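Local atomic coordinates of cobalamin biosynthesis protein CobN (Mycobacterium tuberculosis, PDB entry 7C6O), a protein that probably inserts cobalt into the corrin ring during cobalamin synthesis, as the large catalytic subunit of the cobaltochelatase complex. Residues A[54-59]-A[202-207]; A[193-198]-A[206-211]; A[60-65]-A[150-155]. All blocks are in the same frame, centred on the assembly; numbering follows the deposited sequence.

Contact 1. Residues A[54-59]-A[202-207]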
loop_
_atom_site.group_PDB
_atom_site.type_symbol
_atom_site.label_atom_id
_atom_site.label_comp_id
_atom_site.label_asym_id
_atom_site.label_seq_id
_atom_site.Cartn_x
_atom_site.Cartn_y
_atom_site.Cartn_z
ATOM N N SER A 54 39.591 -7.199 -1.994
ATOM C CA SER A 54 40.640 -6.520 -1.239
ATOM C C SER A 54 41.996 -6.694 -1.907
ATOM O O SER A 54 42.795 -5.751 -1.965
ATOM C CB SER A 54 40.687 -7.048 0.196
ATOM O OG SER A 54 39.506 -6.727 0.910
ATOM N N ALA A 55 42.278 -7.898 -2.407
ATOM C CA ALA A 55 43.530 -8.128 -3.123
ATOM C C ALA A 55 43.593 -7.294 -4.395
ATOM O O ALA A 55 44.643 -6.729 -4.725
ATOM C CB ALA A 55 43.683 -9.615 -3.443
ATOM N N ARG A 56 42.474 -7.202 -5.120
ATOM C CA ARG A 56 42.426 -6.352 -6.306
ATOM C C ARG A 56 42.636 -4.888 -5.941
ATOM O O ARG A 56 43.400 -4.179 -6.607
ATOM C CB ARG A 56 41.090 -6.537 -7.029
ATOM C CG ARG A 56 40.963 -5.742 -8.322
ATOM C CD ARG A 56 39.618 -5.986 -8.986
ATOM N NE ARG A 56 38.519 -5.390 -8.232
ATOM C CZ ARG A 56 37.233 -5.566 -8.516
ATOM N NH1 ARG A 56 36.878 -6.329 -9.541
ATOM N NH2 ARG A 56 36.300 -4.981 -7.776
ATOM N N SER A 57 41.976 -4.420 -4.878
ATOM C CA SER A 57 42.123 -3.035 -4.446
ATOM C C SER A 57 43.533 -2.716 -3.963
ATOM O O SER A 57 43.931 -1.546 -3.995
ATOM C CB SER A 57 41.120 -2.719 -3.333
ATOM O OG SER A 57 39.781 -2.787 -3.797
ATOM N N SER A 58 44.297 -3.722 -3.524
ATOM C CA SER A 58 45.597 -3.461 -2.912
ATOM C C SER A 58 46.616 -2.944 -3.919
ATOM O O SER A 58 47.569 -2.258 -3.535
ATOM C CB SER A 58 46.135 -4.729 -2.247
ATOM O OG SER A 58 46.641 -5.628 -3.221
ATOM N N GLY A 59 46.447 -3.269 -5.198
ATOM C CA GLY A 59 47.416 -2.892 -6.201
ATOM C C GLY A 59 48.647 -3.767 -6.255
ATOM O O GLY A 59 49.500 -3.552 -7.126
ATOM N N ALA A 202 36.657 -4.301 1.427
ATOM C CA ALA A 202 36.963 -4.676 0.053
ATOM C C ALA A 202 37.556 -3.523 -0.747
ATOM O O ALA A 202 38.200 -3.767 -1.773
ATOM C CB ALA A 202 35.703 -5.191 -0.644
ATOM N N GLY A 203 37.362 -2.284 -0.303
ATOM C CA GLY A 203 37.749 -1.136 -1.096
ATOM C C GLY A 203 36.723 -0.699 -2.117
ATOM O O GLY A 203 37.014 0.197 -2.917
ATOM N N ASN A 204 35.537 -1.310 -2.123
ATOM C CA ASN A 204 34.464 -0.928 -3.044
ATOM C C ASN A 204 33.635 0.193 -2.417
ATOM O O ASN A 204 32.483 0.025 -2.016
ATOM C CB ASN A 204 33.599 -2.134 -3.388
ATOM C CG ASN A 204 34.140 -2.928 -4.562
ATOM O OD1 ASN A 204 34.960 -2.436 -5.338
ATOM N ND2 ASN A 204 33.670 -4.163 -4.705
ATOM N N THR A 205 34.255 1.368 -2.331
ATOM C CA THR A 205 33.606 2.530 -1.739
ATOM C C THR A 205 33.295 3.613 -2.762
ATOM O O THR A 205 32.881 4.713 -2.379
ATOM C CB THR A 205 34.466 3.105 -0.609
ATOM O OG1 THR A 205 35.780 3.402 -1.101
ATOM C CG2 THR A 205 34.566 2.110 0.540
ATOM N N GLY A 206 33.469 3.324 -4.054
ATOM C CA GLY A 206 33.200 4.326 -5.072
ATOM C C GLY A 206 31.762 4.811 -5.067
ATOM O O GLY A 206 31.496 5.990 -5.313
ATOM N N TYR A 207 30.812 3.913 -4.788
ATOM C CA TYR A 207 29.415 4.337 -4.734
ATOM C C TYR A 207 29.169 5.289 -3.570
ATOM O O TYR A 207 28.321 6.184 -3.672
ATOM C CB TYR A 207 28.481 3.122 -4.658
ATOM C CG TYR A 207 28.474 2.354 -3.346
ATOM C CD1 TYR A 207 27.355 2.365 -2.520
ATOM C CD2 TYR A 207 29.573 1.604 -2.945
ATOM C CE1 TYR A 207 27.334 1.656 -1.325
ATOM C CE2 TYR A 207 29.560 0.894 -1.752
ATOM C CZ TYR A 207 28.440 0.926 -0.947
ATOM O OH TYR A 207 28.430 0.221 0.237
#

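Contact 2. Residues A[193-198]-A[206-211]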
loop_
_atom_site.group_PDB
_atom_site.type_symbol
_atom_site.label_atom_id
_atom_site.label_comp_id
_atom_site.label_asym_id
_atom_site.label_seq_id
_atom_site.Cartn_x
_atom_site.Cartn_y
_atom_site.Cartn_z
ATOM N N VAL A 193 26.236 9.112 5.767
ATOM C CA VAL A 193 26.029 8.053 4.782
ATOM C C VAL A 193 26.493 6.745 5.411
ATOM O O VAL A 193 27.693 6.554 5.650
ATOM C CB VAL A 193 26.771 8.329 3.467
ATOM C CG1 VAL A 193 26.502 7.214 2.460
ATOM C CG2 VAL A 193 26.349 9.674 2.900
ATOM N N LEU A 194 25.550 5.842 5.671
ATOM C CA LEU A 194 25.828 4.586 6.361
ATOM C C LEU A 194 25.918 3.454 5.345
ATOM O O LEU A 194 24.956 3.193 4.613
ATOM C CB LEU A 194 24.748 4.282 7.401
ATOM C CG LEU A 194 24.911 4.847 8.816
ATOM C CD1 LEU A 194 26.054 4.156 9.549
ATOM C CD2 LEU A 194 25.118 6.356 8.791
ATOM N N TYR A 195 27.066 2.777 5.307
ATOM C CA TYR A 195 27.267 1.661 4.396
ATOM C C TYR A 195 27.932 0.508 5.138
ATOM O O TYR A 195 28.365 0.641 6.285
ATOM C CB TYR A 195 28.088 2.076 3.165
ATOM C CG TYR A 195 29.514 2.501 3.443
ATOM C CD1 TYR A 195 29.795 3.750 3.983
ATOM C CD2 TYR A 195 30.581 1.663 3.136
ATOM C CE1 TYR A 195 31.099 4.147 4.227
ATOM C CE2 TYR A 195 31.888 2.051 3.375
ATOM C CZ TYR A 195 32.143 3.295 3.920
ATOM O OH TYR A 195 33.441 3.689 4.162
ATOM N N TYR A 196 28.002 -0.639 4.469
ATOM C CA TYR A 196 28.438 -1.868 5.116
ATOM C C TYR A 196 29.954 -1.938 5.241
ATOM O O TYR A 196 30.694 -1.542 4.334
ATOM C CB TYR A 196 27.916 -3.083 4.350
ATOM C CG TYR A 196 26.540 -3.515 4.801
ATOM C CD1 TYR A 196 26.264 -3.711 6.149
ATOM C CD2 TYR A 196 25.514 -3.709 3.885
ATOM C CE1 TYR A 196 25.006 -4.101 6.573
ATOM C CE2 TYR A 196 24.252 -4.095 4.299
ATOM C CZ TYR A 196 24.005 -4.290 5.643
ATOM O OH TYR A 196 22.752 -4.675 6.065
ATOM N N ARG A 197 30.405 -2.458 6.387
ATOM C CA ARG A 197 31.830 -2.631 6.653
ATOM C C ARG A 197 32.490 -3.533 5.618
ATOM O O ARG A 197 33.649 -3.308 5.248
ATOM C CB ARG A 197 32.008 -3.200 8.063
ATOM C CG ARG A 197 33.439 -3.436 8.517
ATOM C CD ARG A 197 33.437 -3.931 9.959
ATOM N NE ARG A 197 34.779 -4.118 10.498
ATOM C CZ ARG A 197 35.455 -5.259 10.425
ATOM N NH1 ARG A 197 34.913 -6.312 9.830
ATOM N NH2 ARG A 197 36.673 -5.346 10.946
ATOM N N ALA A 198 31.767 -4.545 5.132
ATOM C CA ALA A 198 32.330 -5.456 4.142
ATOM C C ALA A 198 32.752 -4.715 2.877
ATOM O O ALA A 198 33.763 -5.062 2.254
ATOM C CB ALA A 198 31.324 -6.556 3.809
ATOM N N GLY A 206 33.469 3.324 -4.054
ATOM C CA GLY A 206 33.200 4.326 -5.072
ATOM C C GLY A 206 31.762 4.811 -5.067
ATOM O O GLY A 206 31.496 5.990 -5.313
ATOM N N TYR A 207 30.812 3.913 -4.788
ATOM C CA TYR A 207 29.415 4.337 -4.734
ATOM C C TYR A 207 29.169 5.289 -3.570
ATOM O O TYR A 207 28.321 6.184 -3.672
ATOM C CB TYR A 207 28.481 3.122 -4.658
ATOM C CG TYR A 207 28.474 2.354 -3.346
ATOM C CD1 TYR A 207 27.355 2.365 -2.520
ATOM C CD2 TYR A 207 29.573 1.604 -2.945
ATOM C CE1 TYR A 207 27.334 1.656 -1.325
ATOM C CE2 TYR A 207 29.560 0.894 -1.752
ATOM C CZ TYR A 207 28.440 0.926 -0.947
ATOM O OH TYR A 207 28.430 0.221 0.237
ATOM N N VAL A 208 29.913 5.128 -2.474
ATOM C CA VAL A 208 29.789 6.040 -1.340
ATOM C C VAL A 208 30.420 7.386 -1.667
ATOM O O VAL A 208 29.874 8.443 -1.327
ATOM C CB VAL A 208 30.414 5.407 -0.082
ATOM C CG1 VAL A 208 30.395 6.388 1.082
ATOM C CG2 VAL A 208 29.685 4.122 0.284
ATOM N N GLU A 209 31.584 7.370 -2.326
ATOM C CA GLU A 209 32.237 8.614 -2.721
ATOM C C GLU A 209 31.336 9.449 -3.621
ATOM O O GLU A 209 31.253 10.675 -3.469
ATOM C CB GLU A 209 33.558 8.306 -3.430
ATOM C CG GLU A 209 34.243 9.526 -4.024
ATOM C CD GLU A 209 34.748 10.481 -2.962
ATOM O OE1 GLU A 209 35.011 10.020 -1.831
ATOM O OE2 GLU A 209 34.876 11.690 -3.257
ATOM N N ALA A 210 30.647 8.799 -4.561
ATOM C CA ALA A 210 29.780 9.531 -5.476
ATOM C C ALA A 210 28.638 10.208 -4.732
ATOM O O ALA A 210 28.291 11.358 -5.027
ATOM C CB ALA A 210 29.238 8.591 -6.550
ATOM N N LEU A 211 28.039 9.511 -3.763
ATOM C CA LEU A 211 26.971 10.122 -2.980
ATOM C C LEU A 211 27.505 11.266 -2.129
ATOM O O LEU A 211 26.835 12.294 -1.972
ATOM C CB LEU A 211 26.285 9.072 -2.106
ATOM C CG LEU A 211 25.059 9.573 -1.335
ATOM C CD1 LEU A 211 24.084 10.270 -2.280
ATOM C CD2 LEU A 211 24.371 8.434 -0.599
HETATM O O HOH W 1 26.315 -0.572 1.899
#

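Contact 3. Residues A[60-65]-A[150-155]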
loop_
_atom_site.group_PDB
_atom_site.type_symbol
_atom_site.label_atom_id
_atom_site.label_comp_id
_atom_site.label_asym_id
_atom_site.label_seq_id
_atom_site.Cartn_x
_atom_site.Cartn_y
_atom_site.Cartn_z
ATOM N N LYS A 60 48.774 -4.738 -5.353
ATOM C CA LYS A 60 49.869 -5.690 -5.412
ATOM C C LYS A 60 49.633 -6.700 -6.532
ATOM O O LYS A 60 48.522 -6.849 -7.049
ATOM C CB LYS A 60 50.021 -6.417 -4.074
ATOM C CG LYS A 60 50.611 -5.570 -2.952
ATOM C CD LYS A 60 52.044 -5.181 -3.268
ATOM C CE LYS A 60 52.876 -4.978 -2.019
ATOM N NZ LYS A 60 54.323 -4.815 -2.351
ATOM N N ASN A 61 50.703 -7.403 -6.906
ATOM C CA ASN A 61 50.659 -8.357 -8.013
ATOM C C ASN A 61 50.019 -9.651 -7.524
ATOM O O ASN A 61 50.681 -10.646 -7.216
ATOM C CB ASN A 61 52.050 -8.603 -8.580
ATOM C CG ASN A 61 52.027 -9.519 -9.786
ATOM O OD1 ASN A 61 50.995 -9.668 -10.440
ATOM N ND2 ASN A 61 53.159 -10.144 -10.082
ATOM N N TYR A 62 48.693 -9.628 -7.465
ATOM C CA TYR A 62 47.893 -10.774 -7.068
ATOM C C TYR A 62 47.175 -11.368 -8.271
ATOM O O TYR A 62 46.770 -10.645 -9.186
ATOM C CB TYR A 62 46.825 -10.380 -6.039
ATOM C CG TYR A 62 47.234 -10.327 -4.582
ATOM C CD1 TYR A 62 47.414 -11.492 -3.847
ATOM C CD2 TYR A 62 47.360 -9.111 -3.921
ATOM C CE1 TYR A 62 47.754 -11.447 -2.505
ATOM C CE2 TYR A 62 47.697 -9.055 -2.579
ATOM C CZ TYR A 62 47.893 -10.226 -1.876
ATOM O OH TYR A 62 48.227 -10.175 -0.541
ATOM N N ARG A 63 47.046 -12.689 -8.272
ATOM C CA ARG A 63 46.018 -13.384 -9.028
ATOM C C ARG A 63 44.991 -13.915 -8.037
ATOM O O ARG A 63 45.330 -14.257 -6.901
ATOM C CB ARG A 63 46.590 -14.540 -9.853
ATOM C CG ARG A 63 47.737 -14.167 -10.772
ATOM C CD ARG A 63 47.297 -13.260 -11.907
ATOM N NE ARG A 63 48.428 -12.904 -12.757
ATOM C CZ ARG A 63 49.237 -11.875 -12.527
ATOM N NH1 ARG A 63 49.035 -11.093 -11.476
ATOM N NH2 ARG A 63 50.247 -11.627 -13.349
ATOM N N TRP A 64 43.731 -13.972 -8.459
ATOM C CA TRP A 64 42.683 -14.381 -7.534
ATOM C C TRP A 64 41.653 -15.257 -8.227
ATOM O O TRP A 64 41.415 -15.140 -9.432
ATOM C CB TRP A 64 41.984 -13.172 -6.909
ATOM C CG TRP A 64 41.541 -12.163 -7.911
ATOM C CD1 TRP A 64 40.407 -12.202 -8.670
ATOM C CD2 TRP A 64 42.222 -10.955 -8.266
ATOM N NE1 TRP A 64 40.342 -11.093 -9.476
ATOM C CE2 TRP A 64 41.445 -10.311 -9.248
ATOM C CE3 TRP A 64 43.414 -10.356 -7.849
ATOM C CZ2 TRP A 64 41.821 -9.098 -9.822
ATOM C CZ3 TRP A 64 43.787 -9.151 -8.418
ATOM C CH2 TRP A 64 42.992 -8.535 -9.394
ATOM N N ALA A 65 41.039 -16.132 -7.435
ATOM C CA ALA A 65 39.940 -16.966 -7.893
ATOM C C ALA A 65 39.226 -17.523 -6.673
ATOM O O ALA A 65 39.835 -17.721 -5.618
ATOM C CB ALA A 65 40.424 -18.107 -8.794
ATOM N N ARG A 150 47.560 -5.660 1.086
ATOM C CA ARG A 150 48.774 -5.116 0.485
ATOM C C ARG A 150 50.011 -5.556 1.259
ATOM O O ARG A 150 51.003 -6.003 0.667
ATOM C CB ARG A 150 48.686 -3.590 0.416
ATOM C CG ARG A 150 49.948 -2.922 -0.109
ATOM C CD ARG A 150 49.764 -1.423 -0.307
ATOM N NE ARG A 150 48.860 -0.841 0.680
ATOM C CZ ARG A 150 47.647 -0.373 0.398
ATOM N NH1 ARG A 150 47.193 -0.407 -0.847
ATOM N NH2 ARG A 150 46.892 0.133 1.362
ATOM N N GLU A 151 49.966 -5.451 2.590
ATOM C CA GLU A 151 51.114 -5.861 3.393
ATOM C C GLU A 151 51.295 -7.374 3.385
ATOM O O GLU A 151 52.430 -7.855 3.477
ATOM C CB GLU A 151 50.970 -5.346 4.827
ATOM C CG GLU A 151 50.884 -3.828 4.925
ATOM C CD GLU A 151 52.088 -3.133 4.318
ATOM O OE1 GLU A 151 53.232 -3.507 4.659
ATOM O OE2 GLU A 151 51.891 -2.219 3.486
ATOM N N LEU A 152 50.201 -8.136 3.269
ATOM C CA LEU A 152 50.321 -9.590 3.189
ATOM C C LEU A 152 51.188 -10.008 2.012
ATOM O O LEU A 152 52.037 -10.899 2.140
ATOM C CB LEU A 152 48.939 -10.236 3.077
ATOM C CG LEU A 152 48.946 -11.749 2.827
ATOM C CD1 LEU A 152 49.516 -12.515 4.028
ATOM C CD2 LEU A 152 47.548 -12.244 2.475
ATOM N N HIS A 153 50.985 -9.377 0.854
ATOM C CA HIS A 153 51.784 -9.702 -0.321
ATOM C C HIS A 153 53.268 -9.492 -0.044
ATOM O O HIS A 153 54.099 -10.351 -0.360
ATOM C CB HIS A 153 51.329 -8.852 -1.508
ATOM C CG HIS A 153 51.923 -9.268 -2.815
ATOM N ND1 HIS A 153 53.259 -9.106 -3.112
ATOM C CD2 HIS A 153 51.361 -9.833 -3.911
ATOM C CE1 HIS A 153 53.495 -9.558 -4.332
ATOM N NE2 HIS A 153 52.360 -10.004 -4.838
ATOM N N ALA A 154 53.614 -8.354 0.561
ATOM C CA ALA A 154 55.014 -8.069 0.858
ATOM C C ALA A 154 55.547 -8.986 1.953
ATOM O O ALA A 154 56.694 -9.445 1.882
ATOM C CB ALA A 154 55.173 -6.603 1.257
ATOM N N PHE A 155 54.732 -9.259 2.975
ATOM C CA PHE A 155 55.146 -10.177 4.030
ATOM C C PHE A 155 55.495 -11.544 3.458
ATOM O O PHE A 155 56.523 -12.133 3.808
ATOM C CB PHE A 155 54.045 -10.305 5.086
ATOM C CG PHE A 155 54.255 -11.449 6.039
ATOM C CD1 PHE A 155 55.179 -11.350 7.068
ATOM C CD2 PHE A 155 53.540 -12.629 5.896
ATOM C CE1 PHE A 155 55.384 -12.402 7.941
ATOM C CE2 PHE A 155 53.737 -13.688 6.765
ATOM C CZ PHE A 155 54.661 -13.576 7.790
HETATM O O HOH W 2 55.277 -7.365 -2.437
#

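Contact 1. Residues A[54-59]-A[202-207]
The Schellman motif that ends helix 197-202, with Ala202 in its last turn and Gly203 just past it at positive phi (85°), meets the last turn of helix 49-58 through Ser57. That helix belongs to the N-terminal alpha/beta unit built on a four-stranded parallel sheet, whereas Ala202 leads into helix 206-217 beside the next, mixed sheet, so the contact lies between two alpha/beta units. Ser57 turns OG opposite its own carbonyl carbon, toward the other helix end, and gives a hydrogen bond to Ala202 O (2.7 Å) lying in the carbonyl plane. Ile53 O, one turn back, is a second acceptor for the same single proton, so the two carbonyls must share it or compete for it. One turn earlier, Ser54 OG rests against the backbone of Ala202 and has Leu201 O and Thr50 O as acceptors, one in each helix, for its one proton. Arg56 bends at its third torsion and reaches past the contact, its NH1 salt-bridged to Asp332. Gly203, with no side chain, lets its CA come to 3.8 Å from Ser57 OG.

Contact 2. Residues A[193-198]-A[206-211]
Tyr195 and Val208 meet where strand 193-196 and helix 206-211 lie antiparallel (175° between their directions, axes 10.0 Å apart). Helix 206-217 here packs back on the strand that precedes it, as part of the beta-alpha-beta crossover running from strand 190-196 to the parallel strand 221-227. The CH-pi contact is central: Val208 CG2 sits over one face of the Tyr195 ring, 3.8 Å from the centroid and 21° off the normal. On its other flank the same methyl lies above the centre of the Tyr207 ring, so it is wedged between two phenols. With CG between backbone N and carbonyl carbon (chi1 71°), Tyr207 sends its ring toward the strand, and its OH packs 3.5 Å from Tyr195 CB. Aliphatic packing continues toward the N-terminal end of the strand segment, where Val193 CG1 touches Leu211 CD2 at 3.9 Å and Val208 CG1 at 4.2 Å. Polar contact comes last. Tyr207 OH binds a water lying in its ring plane at 2.8 Å; this water accepts the N-H of Tyr196, the N-cap residue of helix 197-202, at 3.1 Å. Tyr195 OH is bonded to His200 ND1. The strand and helix thus join without a direct hydrogen bond: methyls and ring faces make the interface, and a single water links the Tyr207 hydroxyl to the backbone where the strand ends.

Contact 3. Residues A[60-65]-A[150-155]
His153 points the edge of its imidazole at the face of Tyr62, the two planes standing 85° apart with centroids separated by 5.0 Å, a T-shaped pair. CD2 makes the approach, sitting over the centre of the phenol, and the side chains run past each other in opposite directions. The contact lays helix 146-161 against the start of strand 62-65, an outermost strand of the four-stranded parallel sheet in the N-terminal alpha/beta unit. His153 swings CG anti to its backbone N (chi1 -170°), which carries the ring across to the loop before the strand. There NE2 donates to Asn61 O at 3.0 Å, the oxygen near the ring plane, although the nitrogen approaches from above the carbonyl plane and the hydrogen bond is bent. Asn61 is the centre of an inverse gamma turn closed by Tyr62 N and Lys60 O at 2.8 Å. Lys60 crosses the imidazole obliquely, its CB 3.7 Å from His153 CG; a bend at the second torsion (-65°) then lays the chain obliquely across the helix, where CE lies 3.4 Å from Arg150 O. A water bridges the polar ends, taking a hydrogen bond from Lys60 NZ and pairing with His153 ND1, each at 2.7 Å. Beyond the ring pair, Tyr62 OH reaches Leu152 CB at 3.7 Å and finds its hydrogen-bonding partner in Leu149 O, while the Arg150 guanidinium turns to Asp147. Both imidazole nitrogens therefore have polar partners, a carbonyl on one and a water on the other, which, with the phenol face, probably fixes the ring's rotation; the ammonium group close to ND1 would probably disfavour a positive charge on the histidine.

From the N terminus, helix 49-58 supplies the first side of contact 1, and strand 62-65 follows at once with the first side of contact 3. Contact 3 closes earlier, on helix 146-161, so its loop falls wholly within the longer one that contact 1 closes at 202-207. The two are also joined directly: Arg56 CG packs on Trp64 CH2, and Ser58 O is probably hydrogen-bonded to Arg150 NH1. Contact 2 closes a short local loop after contact 3 and shares Gly206 and Tyr207 with contact 1. Contact 3 thus holds the parallel sheet to a helix of its own unit, contact 2 a helix to the mixed sheet, and contact 1 bridges the two.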